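Local structure of glutamate racemase (Campylobacter jejuni, 3UHF) at residues A[53-58]-A[253-258]; A[42-47]-A[245-250]; A[198-203]-A[222-227]; A[70-75]-A[99-104]. The protein belongs to the Asp/Glu/hydantoin racemase family and holds D-glutamic acid in a pocket lined by residues from both of its alpha/beta lobes. One frame throughout, in Å; residues are numbered along the deposited sequence.

How the interactions relate
Interactions 1 and 2, with centres about 19 Å apart, work on one five-stranded parallel sheet. Both use strand 249-254, which comes late in the chain: interaction 1 pairs it with strand 51-56, and interaction 2 sets its start against the end of helix 37-45. Interaction 4 belongs to the same half, joining helix 68-82, next after strand 51-56, to the helices around 99-104; it touches interaction 1 where F74 packs on D57. Interaction 3 lies in the other, four-stranded sheet, about 27 Å from interaction 1 between centres, and meets interaction 2 where S42 packs on H226. Along the chain, interactions 4 and 3 come in series inside the loops closed by 1 and 2; strand 249-254 returns after them to form an edge of the first sheet.

Interaction 1 (A[53-58]-A[253-258]); sequences IYYGDT and YASSDV
A first torsion of 55° sets S255 OG between its own backbone N and carbonyl carbon, while D57 swings CG anti to its N (chi1 -172°), and hydroxyl and carboxylate meet. S255 OG donates to D57 OD1 at 2.6 Å, and OD1 accepts with the lone pair that faces away from OD2. This is the C-terminal end of a parallel beta pair, strand 51-56 beside the edge strand 249-254, in the five-stranded sheet of an alpha/beta lobe. The ladder runs from Y253 N to Y54 O (2.9 Å), then from G56 N to Y253 O (3.1 Å), and ends with a longer bond from S255 N to G56 O (3.3 Å). Y55 and Y253 share one face of the sheet, Y55 CD1 resting 3.9 Å from Y253 CB, and their rings go on to meet F81 and F85 respectively. The I53 and Y253 side chains pass each other obliquely, with I53 CG2 3.7 Å from Y253 CE2. The other oxygen of D57, OD2, is taken by R60 in a salt bridge and by the hydroxyl of Y63, a residue of the D-glutamic acid pocket. Past the strands, T58 OG1 donates to S256 O at 2.9 Å, from a position tilted 22° out of the carbonyl plane.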
loop_
_atom_site.group_PDB
_atom_site.type_symbol
_atom_site.label_atom_id
_atom_site.label_comp_id
_atom_site.label_asym_id
_atom_site.label_seq_id
_atom_site.Cartn_x
_atom_site.Cartn_y
_atom_site.Cartn_z
ATOM N N ILE A 53 14.519 1.179 -4.744
ATOM C CA ILE A 53 14.796 2.340 -3.900
ATOM C C ILE A 53 13.521 2.692 -3.158
ATOM O O ILE A 53 12.533 3.074 -3.783
ATOM C CB ILE A 53 15.218 3.571 -4.736
ATOM C CG1 ILE A 53 16.307 3.210 -5.760
ATOM C CG2 ILE A 53 15.652 4.725 -3.828
ATOM C CD1 ILE A 53 17.552 2.615 -5.165
ATOM N N TYR A 54 13.542 2.553 -1.831
ATOM C CA TYR A 54 12.397 2.893 -0.980
ATOM C C TYR A 54 12.615 4.267 -0.350
ATOM O O TYR A 54 13.693 4.558 0.153
ATOM C CB TYR A 54 12.212 1.841 0.127
ATOM C CG TYR A 54 10.996 2.052 1.014
ATOM C CD1 TYR A 54 9.788 1.412 0.738
ATOM C CD2 TYR A 54 11.054 2.886 2.131
ATOM C CE1 TYR A 54 8.676 1.593 1.543
ATOM C CE2 TYR A 54 9.934 3.075 2.945
ATOM C CZ TYR A 54 8.753 2.425 2.641
ATOM O OH TYR A 54 7.638 2.592 3.429
ATOM N N TYR A 55 11.591 5.109 -0.406
ATOM C CA TYR A 55 11.638 6.412 0.238
ATOM C C TYR A 55 10.370 6.593 1.049
ATOM O O TYR A 55 9.260 6.445 0.524
ATOM C CB TYR A 55 11.763 7.538 -0.792
ATOM C CG TYR A 55 11.683 8.939 -0.192
ATOM C CD1 TYR A 55 12.626 9.381 0.729
ATOM C CD2 TYR A 55 10.685 9.819 -0.570
ATOM C CE1 TYR A 55 12.558 10.667 1.275
ATOM C CE2 TYR A 55 10.609 11.097 -0.043
ATOM C CZ TYR A 55 11.543 11.517 0.882
ATOM O OH TYR A 55 11.455 12.795 1.398
ATOM N N GLY A 56 10.532 6.896 2.336
ATOM C CA GLY A 56 9.394 7.129 3.205
ATOM C C GLY A 56 9.473 8.540 3.762
ATOM O O GLY A 56 10.532 8.960 4.212
ATOM N N ASP A 57 8.367 9.282 3.706
ATOM C CA ASP A 57 8.378 10.688 4.148
ATOM C C ASP A 57 8.148 10.776 5.660
ATOM O O ASP A 57 7.193 11.393 6.143
ATOM C CB ASP A 57 7.325 11.497 3.385
ATOM C CG ASP A 57 7.424 12.995 3.649
ATOM O OD1 ASP A 57 8.442 13.452 4.235
ATOM O OD2 ASP A 57 6.480 13.715 3.258
ATOM N N THR A 58 9.018 10.128 6.412
ATOM C CA THR A 58 8.759 9.953 7.837
ATOM C C THR A 58 8.786 11.260 8.637
ATOM O O THR A 58 8.348 11.283 9.777
ATOM C CB THR A 58 9.749 8.948 8.453
ATOM O OG1 THR A 58 11.082 9.372 8.166
ATOM C CG2 THR A 58 9.520 7.553 7.862
ATOM N N TYR A 253 15.730 5.322 1.998
ATOM C CA TYR A 253 15.862 6.743 2.289
ATOM C C TYR A 253 14.651 7.238 3.065
ATOM O O TYR A 253 13.556 6.701 2.924
ATOM C CB TYR A 253 16.008 7.535 0.997
ATOM C CG TYR A 253 17.230 7.150 0.195
ATOM C CD1 TYR A 253 18.439 7.814 0.373
ATOM C CD2 TYR A 253 17.178 6.127 -0.742
ATOM C CE1 TYR A 253 19.561 7.466 -0.362
ATOM C CE2 TYR A 253 18.298 5.772 -1.488
ATOM C CZ TYR A 253 19.483 6.443 -1.293
ATOM O OH TYR A 253 20.595 6.097 -2.032
ATOM N N ALA A 254 14.844 8.256 3.897
ATOM C CA ALA A 254 13.725 8.810 4.634
ATOM C C ALA A 254 13.968 10.277 4.921
ATOM O O ALA A 254 15.119 10.715 5.030
ATOM C CB ALA A 254 13.496 8.037 5.940
ATOM N N SER A 255 12.888 11.038 5.055
ATOM C CA SER A 255 13.023 12.465 5.327
ATOM C C SER A 255 13.367 12.742 6.792
ATOM O O SER A 255 13.629 13.887 7.169
ATOM C CB SER A 255 11.769 13.221 4.897
ATOM O OG SER A 255 10.610 12.671 5.496
ATOM N N SER A 256 13.366 11.700 7.616
ATOM C CA SER A 256 13.855 11.820 8.993
ATOM C C SER A 256 14.316 10.462 9.511
ATOM O O SER A 256 13.774 9.441 9.106
ATOM C CB SER A 256 12.770 12.389 9.907
ATOM O OG SER A 256 11.679 11.494 10.012
ATOM N N ASP A 257 15.324 10.461 10.382
ATOM C CA ASP A 257 15.748 9.257 11.110
ATOM C C ASP A 257 15.703 7.985 10.257
ATOM O O ASP A 257 14.921 7.071 10.528
ATOM C CB ASP A 257 14.880 9.074 12.359
ATOM C CG ASP A 257 15.438 8.027 13.315
ATOM O OD1 ASP A 257 16.567 7.545 13.088
ATOM O OD2 ASP A 257 14.746 7.683 14.296
ATOM N N VAL A 258 16.522 7.946 9.215
ATOM C CA VAL A 258 16.488 6.826 8.283
ATOM C C VAL A 258 16.902 5.508 8.947
ATOM O O VAL A 258 16.452 4.441 8.541
ATOM C CB VAL A 258 17.320 7.111 7.006
ATOM C CG1 VAL A 258 18.822 7.100 7.306
ATOM C CG2 VAL A 258 16.969 6.108 5.907
#

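Interaction 2 (A[42-47]-A[245-250]); sequences SLYEAR and NHKAKL
The Y44 ring is sandwiched: K247 CD lies over the centre of one face, 4.3 Å from the ring centroid, and L250 CD1 covers the opposite face nearer its rim, 4.0 Å from the same centroid. Both are CH-pi contacts. A248 O comes in at the ring edge, in its plane, 3.4 Å from Y44 CE1. The second flat group, the R47 guanidinium, has the backbone of K247 over one face and N245 O at its edge; R47 NH1 reaches that oxygen at 2.6 Å, but the bond is bent to 128° and weak, and N245 is poorly ordered. K247 bends at its second torsion (chi2 -61°), which lays its methylenes between the tyrosine and the arginine. K247 NZ ends 3.2 Å from R47 NE, two like charges that would be expected to repel. Two waters bridge the segments, one between backbones, the other from the Y44 hydroxyl to A248 O. The first donates to Y44 O (2.8 Å) and accepts from A248 N (2.9 Å). R47 follows helix 37-45 in a Schellman motif, and the contact sets this helix end against the lead-in of edge strand 249-254. A248 and L250 pack on I52 of the neighbouring strand 51-56, while L269 touches both Y44 and L250.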
loop_
_atom_site.group_PDB
_atom_site.type_symbol
_atom_site.label_atom_id
_atom_site.label_comp_id
_atom_site.label_asym_id
_atom_site.label_seq_id
_atom_site.Cartn_x
_atom_site.Cartn_y
_atom_site.Cartn_z
ATOM N N SER A 42 6.166 -7.564 -0.246
ATOM C CA SER A 42 5.561 -8.361 -1.312
ATOM C C SER A 42 6.382 -8.286 -2.588
ATOM O O SER A 42 6.609 -9.306 -3.247
ATOM C CB SER A 42 4.132 -7.887 -1.599
ATOM O OG SER A 42 3.343 -7.910 -0.423
ATOM N N LEU A 43 6.816 -7.077 -2.942
ATOM C CA LEU A 43 7.600 -6.874 -4.168
ATOM C C LEU A 43 8.934 -7.598 -4.124
ATOM O O LEU A 43 9.384 -8.177 -5.114
ATOM C CB LEU A 43 7.839 -5.384 -4.404
ATOM C CG LEU A 43 6.585 -4.539 -4.624
ATOM C CD1 LEU A 43 6.935 -3.058 -4.560
ATOM C CD2 LEU A 43 5.953 -4.886 -5.973
ATOM N N TYR A 44 9.551 -7.560 -2.954
ATOM C CA TYR A 44 10.849 -8.161 -2.709
ATOM C C TYR A 44 10.769 -9.681 -2.777
ATOM O O TYR A 44 11.586 -10.334 -3.439
ATOM C CB TYR A 44 11.298 -7.709 -1.318
ATOM C CG TYR A 44 12.669 -8.132 -0.876
ATOM C CD1 TYR A 44 13.805 -7.749 -1.579
ATOM C CD2 TYR A 44 12.833 -8.875 0.280
ATOM C CE1 TYR A 44 15.070 -8.122 -1.149
ATOM C CE2 TYR A 44 14.086 -9.251 0.718
ATOM C CZ TYR A 44 15.199 -8.872 0.005
ATOM O OH TYR A 44 16.443 -9.258 0.450
ATOM N N GLU A 45 9.790 -10.254 -2.088
ATOM C CA GLU A 45 9.678 -11.709 -2.039
ATOM C C GLU A 45 9.241 -12.295 -3.379
ATOM O O GLU A 45 9.546 -13.450 -3.692
ATOM C CB GLU A 45 8.757 -12.144 -0.894
ATOM C CG GLU A 45 9.285 -11.689 0.470
ATOM C CD GLU A 45 8.389 -12.083 1.637
ATOM O OE1 GLU A 45 7.259 -12.575 1.411
ATOM O OE2 GLU A 45 8.821 -11.890 2.796
ATOM N N ALA A 46 8.554 -11.491 -4.185
ATOM C CA ALA A 46 8.127 -11.926 -5.518
ATOM C C ALA A 46 9.280 -12.011 -6.530
ATOM O O ALA A 46 9.112 -12.549 -7.630
ATOM C CB ALA A 46 7.022 -11.009 -6.040
ATOM N N ARG A 47 10.439 -11.478 -6.153
ATOM C CA ARG A 47 11.634 -11.485 -6.999
ATOM C C ARG A 47 11.416 -10.911 -8.397
ATOM O O ARG A 47 11.788 -11.528 -9.397
ATOM C CB ARG A 47 12.227 -12.895 -7.081
ATOM C CG ARG A 47 12.664 -13.428 -5.725
ATOM C CD ARG A 47 13.741 -14.491 -5.847
ATOM N NE ARG A 47 14.228 -14.894 -4.532
ATOM C CZ ARG A 47 15.353 -15.570 -4.322
ATOM N NH1 ARG A 47 16.121 -15.921 -5.347
ATOM N NH2 ARG A 47 15.712 -15.893 -3.088
ATOM N N ASN A 245 16.767 -13.878 -10.718
ATOM C CA ASN A 245 17.497 -14.928 -10.026
ATOM C C ASN A 245 17.492 -14.709 -8.518
ATOM O O ASN A 245 16.922 -15.506 -7.773
ATOM C CB ASN A 245 18.931 -15.015 -10.548
ATOM C CG ASN A 245 19.658 -16.244 -10.044
ATOM O OD1 ASN A 245 19.033 -17.199 -9.582
ATOM N ND2 ASN A 245 20.984 -16.229 -10.132
ATOM N N HIS A 246 18.092 -13.591 -8.105
ATOM C CA HIS A 246 18.289 -13.229 -6.701
ATOM C C HIS A 246 17.239 -12.245 -6.178
ATOM O O HIS A 246 16.432 -11.722 -6.945
ATOM C CB HIS A 246 19.657 -12.568 -6.532
ATOM C CG HIS A 246 20.810 -13.451 -6.887
ATOM N ND1 HIS A 246 21.049 -14.649 -6.250
ATOM C CD2 HIS A 246 21.799 -13.304 -7.800
ATOM C CE1 HIS A 246 22.132 -15.207 -6.762
ATOM N NE2 HIS A 246 22.605 -14.410 -7.702
ATOM N N LYS A 247 17.277 -11.993 -4.868
ATOM C CA LYS A 247 16.527 -10.902 -4.256
ATOM C C LYS A 247 17.104 -9.574 -4.702
ATOM O O LYS A 247 18.290 -9.482 -5.017
ATOM C CB LYS A 247 16.627 -10.980 -2.731
ATOM C CG LYS A 247 15.991 -12.204 -2.098
ATOM C CD LYS A 247 14.502 -12.263 -2.385
ATOM C CE LYS A 247 13.844 -13.399 -1.620
ATOM N NZ LYS A 247 12.463 -13.668 -2.111
ATOM N N ALA A 248 16.265 -8.545 -4.713
ATOM C CA ALA A 248 16.690 -7.221 -5.133
ATOM C C ALA A 248 17.690 -6.604 -4.159
ATOM O O ALA A 248 17.692 -6.915 -2.965
ATOM C CB ALA A 248 15.480 -6.304 -5.286
ATOM N N LYS A 249 18.546 -5.734 -4.684
ATOM C CA LYS A 249 19.335 -4.852 -3.842
ATOM C C LYS A 249 18.386 -3.780 -3.328
ATOM O O LYS A 249 17.641 -3.188 -4.105
ATOM C CB LYS A 249 20.471 -4.215 -4.644
ATOM C CG LYS A 249 21.439 -3.388 -3.805
ATOM C CD LYS A 249 21.991 -4.196 -2.638
ATOM C CE LYS A 249 23.470 -3.916 -2.415
ATOM N NZ LYS A 249 23.742 -2.464 -2.269
ATOM N N LEU A 250 18.393 -3.546 -2.019
ATOM C CA LEU A 250 17.480 -2.584 -1.417
ATOM C C LEU A 250 18.238 -1.351 -0.941
ATOM O O LEU A 250 19.322 -1.466 -0.372
ATOM C CB LEU A 250 16.742 -3.212 -0.231
ATOM C CG LEU A 250 15.876 -4.450 -0.472
ATOM C CD1 LEU A 250 15.187 -4.871 0.822
ATOM C CD2 LEU A 250 14.855 -4.167 -1.547
HETATM O O HOH W 1 13.398 -9.004 -5.066
HETATM O O HOH W 2 18.643 -8.227 -0.931
#

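Interaction 3 (A[198-203]-A[222-227])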
loop_
_atom_site.group_PDB
_atom_site.type_symbol
_atom_site.label_atom_id
_atom_site.label_comp_id
_atom_site.label_asym_id
_atom_site.label_seq_id
_atom_site.Cartn_x
_atom_site.Cartn_y
_atom_site.Cartn_z
ATOM N N ASP A 198 -17.578 -10.609 3.087
ATOM C CA ASP A 198 -16.951 -11.703 2.364
ATOM C C ASP A 198 -15.505 -11.373 2.020
ATOM O O ASP A 198 -14.658 -12.270 1.935
ATOM C CB ASP A 198 -17.754 -12.037 1.104
ATOM C CG ASP A 198 -19.155 -12.519 1.432
ATOM O OD1 ASP A 198 -19.274 -13.633 1.982
ATOM O OD2 ASP A 198 -20.134 -11.785 1.154
ATOM N N ALA A 199 -15.224 -10.086 1.819
ATOM C CA ALA A 199 -13.855 -9.631 1.603
ATOM C C ALA A 199 -13.568 -8.367 2.403
ATOM O O ALA A 199 -14.392 -7.457 2.459
ATOM C CB ALA A 199 -13.590 -9.378 0.132
ATOM N N LEU A 200 -12.386 -8.317 3.006
ATOM C CA LEU A 200 -11.947 -7.114 3.728
ATOM C C LEU A 200 -10.740 -6.552 2.995
ATOM O O LEU A 200 -9.688 -7.200 2.930
ATOM C CB LEU A 200 -11.556 -7.491 5.152
ATOM C CG LEU A 200 -10.956 -6.386 6.029
ATOM C CD1 LEU A 200 -11.960 -5.273 6.232
ATOM C CD2 LEU A 200 -10.529 -6.976 7.363
ATOM N N ILE A 201 -10.888 -5.377 2.393
ATOM C CA ILE A 201 -9.752 -4.788 1.707
ATOM C C ILE A 201 -8.886 -4.041 2.721
ATOM O O ILE A 201 -9.338 -3.083 3.364
ATOM C CB ILE A 201 -10.154 -3.839 0.564
ATOM C CG1 ILE A 201 -11.096 -4.557 -0.425
ATOM C CG2 ILE A 201 -8.900 -3.391 -0.166
ATOM C CD1 ILE A 201 -11.484 -3.711 -1.644
ATOM N N LEU A 202 -7.643 -4.484 2.869
ATOM C CA LEU A 202 -6.714 -3.809 3.771
ATOM C C LEU A 202 -6.138 -2.602 3.038
ATOM O O LEU A 202 -4.994 -2.632 2.557
ATOM C CB LEU A 202 -5.600 -4.769 4.181
ATOM C CG LEU A 202 -6.074 -6.063 4.853
ATOM C CD1 LEU A 202 -4.894 -6.964 5.151
ATOM C CD2 LEU A 202 -6.840 -5.764 6.143
ATOM N N ALA A 203 -6.949 -1.553 2.926
ATOM C CA ALA A 203 -6.628 -0.434 2.048
ATOM C C ALA A 203 -5.760 0.604 2.745
ATOM O O ALA A 203 -6.022 1.813 2.658
ATOM C CB ALA A 203 -7.925 0.211 1.524
ATOM N N THR A 222 -14.342 -14.393 5.983
ATOM C CA THR A 222 -13.818 -13.147 5.447
ATOM C C THR A 222 -12.436 -13.304 4.814
ATOM O O THR A 222 -11.466 -13.634 5.494
ATOM C CB THR A 222 -13.743 -12.075 6.542
ATOM O OG1 THR A 222 -15.061 -11.804 7.025
ATOM C CG2 THR A 222 -13.152 -10.804 5.987
ATOM N N LYS A 223 -12.348 -13.063 3.510
ATOM C CA LYS A 223 -11.059 -13.082 2.826
ATOM C C LYS A 223 -10.376 -11.725 2.938
ATOM O O LYS A 223 -10.982 -10.698 2.650
ATOM C CB LYS A 223 -11.249 -13.455 1.353
ATOM C CG LYS A 223 -11.831 -14.840 1.145
ATOM C CD LYS A 223 -11.996 -15.139 -0.342
ATOM C CE LYS A 223 -12.392 -16.590 -0.580
ATOM N NZ LYS A 223 -12.200 -16.953 -2.008
ATOM N N LEU A 224 -9.113 -11.712 3.361
ATOM C CA LEU A 224 -8.389 -10.457 3.481
ATOM C C LEU A 224 -7.666 -10.162 2.168
ATOM O O LEU A 224 -7.003 -11.036 1.606
ATOM C CB LEU A 224 -7.388 -10.495 4.647
ATOM C CG LEU A 224 -7.912 -10.144 6.046
ATOM C CD1 LEU A 224 -9.026 -11.084 6.441
ATOM C CD2 LEU A 224 -6.778 -10.230 7.053
ATOM N N ILE A 225 -7.823 -8.936 1.678
ATOM C CA ILE A 225 -7.156 -8.499 0.458
ATOM C C ILE A 225 -5.956 -7.628 0.819
ATOM O O ILE A 225 -6.116 -6.537 1.352
ATOM C CB ILE A 225 -8.118 -7.710 -0.475
ATOM C CG1 ILE A 225 -9.429 -8.478 -0.681
ATOM C CG2 ILE A 225 -7.432 -7.391 -1.788
ATOM C CD1 ILE A 225 -9.266 -9.857 -1.318
ATOM N N HIS A 226 -4.754 -8.122 0.521
ATOM C CA HIS A 226 -3.500 -7.453 0.904
ATOM C C HIS A 226 -3.042 -6.584 -0.287
ATOM O O HIS A 226 -2.941 -7.077 -1.415
ATOM C CB HIS A 226 -2.497 -8.571 1.230
ATOM C CG HIS A 226 -1.168 -8.117 1.746
ATOM N ND1 HIS A 226 -0.258 -7.433 0.970
ATOM C CD2 HIS A 226 -0.560 -8.334 2.938
ATOM C CE1 HIS A 226 0.839 -7.213 1.677
ATOM N NE2 HIS A 226 0.685 -7.757 2.870
ATOM N N SER A 227 -2.820 -5.290 -0.054
ATOM C CA SER A 227 -2.492 -4.354 -1.138
ATOM C C SER A 227 -1.157 -4.661 -1.803
ATOM O O SER A 227 -0.994 -4.450 -3.012
ATOM C CB SER A 227 -2.511 -2.896 -0.635
ATOM O OG SER A 227 -3.832 -2.483 -0.318
HETATM O O HOH W 3 -2.540 -4.009 2.514
#
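I225 sits at the apolar centre, its CG1 4.3 Å from A199 CB and equally close to CG1 of I201, all three on one face of the sheet. The two strands, 199-202 and the edge strand 223-226, are the parallel pair of a beta-alpha-beta unit whose crossover helix is 211-218, in the four-stranded sheet of the second lobe. On the face away from I225, L202 CD1 approaches L224 CD2 at 4.2 Å and L200 packs beside them. Helix 211-218 covers this side, through L214 on both L200 and L202, whereas T124 of helix 117-128 lies against I201 and I225 on the other.

Between the faces runs an unbroken ladder of backbone bonds. K223 N reaches D198 O at 2.9 Å, coming in 42° above the carbonyl plane. L200 N to K223 O and I225 N to L200 O, both 2.8 Å, are the middle rungs, and L202 N meets I225 O at 3.0 Å, in the carbonyl plane.

Past that rung polar groups take over. H226 caps the following helix 227-238, with ND1 bonded to D229 N, and A203 leads toward the D-glutamic acid pocket. A water joins the two segments, donating to L202 O at 2.8 Å and accepting from S227 N at 2.9 Å.

Interaction 4 (A[70-75]-A[99-104])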
loop_
_atom_site.group_PDB
_atom_site.type_symbol
_atom_site.label_atom_id
_atom_site.label_comp_id
_atom_site.label_asym_id
_atom_site.label_seq_id
_atom_site.Cartn_x
_atom_site.Cartn_y
_atom_site.Cartn_z
ATOM N N THR A 70 -2.375 19.149 0.248
ATOM C CA THR A 70 -1.140 18.823 0.950
ATOM C C THR A 70 -0.554 17.487 0.480
ATOM O O THR A 70 0.648 17.377 0.215
ATOM C CB THR A 70 -1.384 18.776 2.482
ATOM O OG1 THR A 70 -1.829 20.060 2.930
ATOM C CG2 THR A 70 -0.112 18.404 3.228
ATOM N N ILE A 71 -1.409 16.475 0.390
ATOM C CA ILE A 71 -1.000 15.147 -0.057
ATOM C C ILE A 71 -0.378 15.200 -1.451
ATOM O O ILE A 71 0.688 14.633 -1.693
ATOM C CB ILE A 71 -2.191 14.170 -0.044
ATOM C CG1 ILE A 71 -2.633 13.896 1.401
ATOM C CG2 ILE A 71 -1.828 12.850 -0.749
ATOM C CD1 ILE A 71 -4.062 13.342 1.519
ATOM N N ILE A 72 -1.038 15.900 -2.363
ATOM C CA ILE A 72 -0.525 16.010 -3.722
ATOM C C ILE A 72 0.819 16.735 -3.739
ATOM O O ILE A 72 1.774 16.289 -4.374
ATOM C CB ILE A 72 -1.534 16.705 -4.638
ATOM C CG1 ILE A 72 -2.753 15.793 -4.845
ATOM C CG2 ILE A 72 -0.881 17.060 -5.976
ATOM C CD1 ILE A 72 -3.831 16.397 -5.735
ATOM N N LYS A 73 0.897 17.836 -3.000
ATOM C CA LYS A 73 2.121 18.612 -2.925
ATOM C C LYS A 73 3.273 17.742 -2.428
ATOM O O LYS A 73 4.339 17.720 -3.034
ATOM C CB LYS A 73 1.923 19.806 -1.981
ATOM C CG LYS A 73 3.173 20.631 -1.736
ATOM C CD LYS A 73 2.964 21.577 -0.552
ATOM C CE LYS A 73 4.208 22.421 -0.284
ATOM N NZ LYS A 73 4.062 23.278 0.933
ATOM N N PHE A 74 3.049 17.021 -1.329
ATOM C CA PHE A 74 4.076 16.145 -0.771
ATOM C C PHE A 74 4.518 15.039 -1.754
ATOM O O PHE A 74 5.700 14.709 -1.840
ATOM C CB PHE A 74 3.588 15.509 0.537
ATOM C CG PHE A 74 3.525 16.477 1.712
ATOM C CD1 PHE A 74 3.966 17.789 1.580
ATOM C CD2 PHE A 74 3.035 16.066 2.939
ATOM C CE1 PHE A 74 3.916 18.674 2.649
ATOM C CE2 PHE A 74 2.989 16.957 4.021
ATOM C CZ PHE A 74 3.429 18.254 3.871
ATOM N N CYS A 75 3.566 14.455 -2.471
ATOM C CA CYS A 75 3.896 13.406 -3.441
ATOM C C CYS A 75 4.750 13.930 -4.593
ATOM O O CYS A 75 5.695 13.266 -5.035
ATOM C CB CYS A 75 2.627 12.751 -3.991
ATOM S SG CYS A 75 1.744 11.779 -2.747
ATOM N N ALA A 99 -4.828 7.502 -3.604
ATOM C CA ALA A 99 -6.181 8.029 -3.690
ATOM C C ALA A 99 -6.245 9.425 -4.295
ATOM O O ALA A 99 -7.283 9.815 -4.819
ATOM C CB ALA A 99 -6.871 8.012 -2.310
ATOM N N TYR A 100 -5.147 10.173 -4.236
ATOM C CA TYR A 100 -5.184 11.583 -4.651
ATOM C C TYR A 100 -4.158 12.003 -5.703
ATOM O O TYR A 100 -4.455 12.839 -6.554
ATOM C CB TYR A 100 -5.037 12.506 -3.432
ATOM C CG TYR A 100 -6.225 12.462 -2.503
ATOM C CD1 TYR A 100 -7.392 13.157 -2.802
ATOM C CD2 TYR A 100 -6.189 11.707 -1.339
ATOM C CE1 TYR A 100 -8.486 13.112 -1.959
ATOM C CE2 TYR A 100 -7.273 11.656 -0.493
ATOM C CZ TYR A 100 -8.422 12.363 -0.808
ATOM O OH TYR A 100 -9.506 12.312 0.042
ATOM N N ALA A 101 -2.956 11.435 -5.643
ATOM C CA ALA A 101 -1.817 11.999 -6.382
ATOM C C ALA A 101 -1.454 11.386 -7.743
ATOM O O ALA A 101 -0.561 11.897 -8.412
ATOM C CB ALA A 101 -0.579 12.012 -5.492
ATOM N N LEU A 102 -2.106 10.303 -8.148
ATOM C CA LEU A 102 -1.686 9.615 -9.377
ATOM C C LEU A 102 -1.733 10.463 -10.653
ATOM O O LEU A 102 -0.799 10.410 -11.456
ATOM C CB LEU A 102 -2.445 8.303 -9.580
ATOM C CG LEU A 102 -2.171 7.239 -8.517
ATOM C CD1 LEU A 102 -2.818 5.919 -8.927
ATOM C CD2 LEU A 102 -0.668 7.056 -8.278
ATOM N N ASP A 103 -2.809 11.229 -10.846
ATOM C CA ASP A 103 -2.930 12.092 -12.026
ATOM C C ASP A 103 -1.772 13.068 -12.107
ATOM O O ASP A 103 -1.156 13.228 -13.156
ATOM C CB ASP A 103 -4.247 12.880 -12.025
ATOM C CG ASP A 103 -5.453 12.011 -12.343
ATOM O OD1 ASP A 103 -5.264 10.852 -12.772
ATOM O OD2 ASP A 103 -6.594 12.487 -12.151
ATOM N N ALA A 104 -1.480 13.721 -10.987
ATOM C CA ALA A 104 -0.442 14.742 -10.956
ATOM C C ALA A 104 0.927 14.117 -11.170
ATOM O O ALA A 104 1.767 14.675 -11.881
ATOM C CB ALA A 104 -0.484 15.507 -9.640
#
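C75 and A101 form the tight part of this contact: the A101 methyl, CB, stands 3.6 Å from C75 SG and just as close to C75 CB, both residues being buried. The backbones also come nearest here, with the CA atoms of I72 and A101 5.0 Å apart, consistent with the small side chain of A101 at this point, where helix 68-82 meets the junction of helices 95-100 and 102-108. One turn back from C75, I71 turns to Y100 instead, the two side chains crossing obliquely, I71 CD1 3.9 Å from Y100 CD2. That ring runs on to helix 141-146, where Y100 OH bonds to A142 O.

The partly exposed side is looser. I72, in an extended conformation (chi2 179°), reaches along the junction until CD1 lies 3.7 Å from Y100 O, while its other branch, CG2, meets A104 CB at 4.0 Å. A glycerol, probably from the crystallisation liquor, hydrogen-bonds to Y100 O and L102 N, where the chain passes from one helix to the next.

No hydrogen bond joins the two segments. Across them the contact is van der Waals packing, mostly of aliphatic groups with a thiol and one ring, so its strength should depend on closeness of fit rather than on directed bonds.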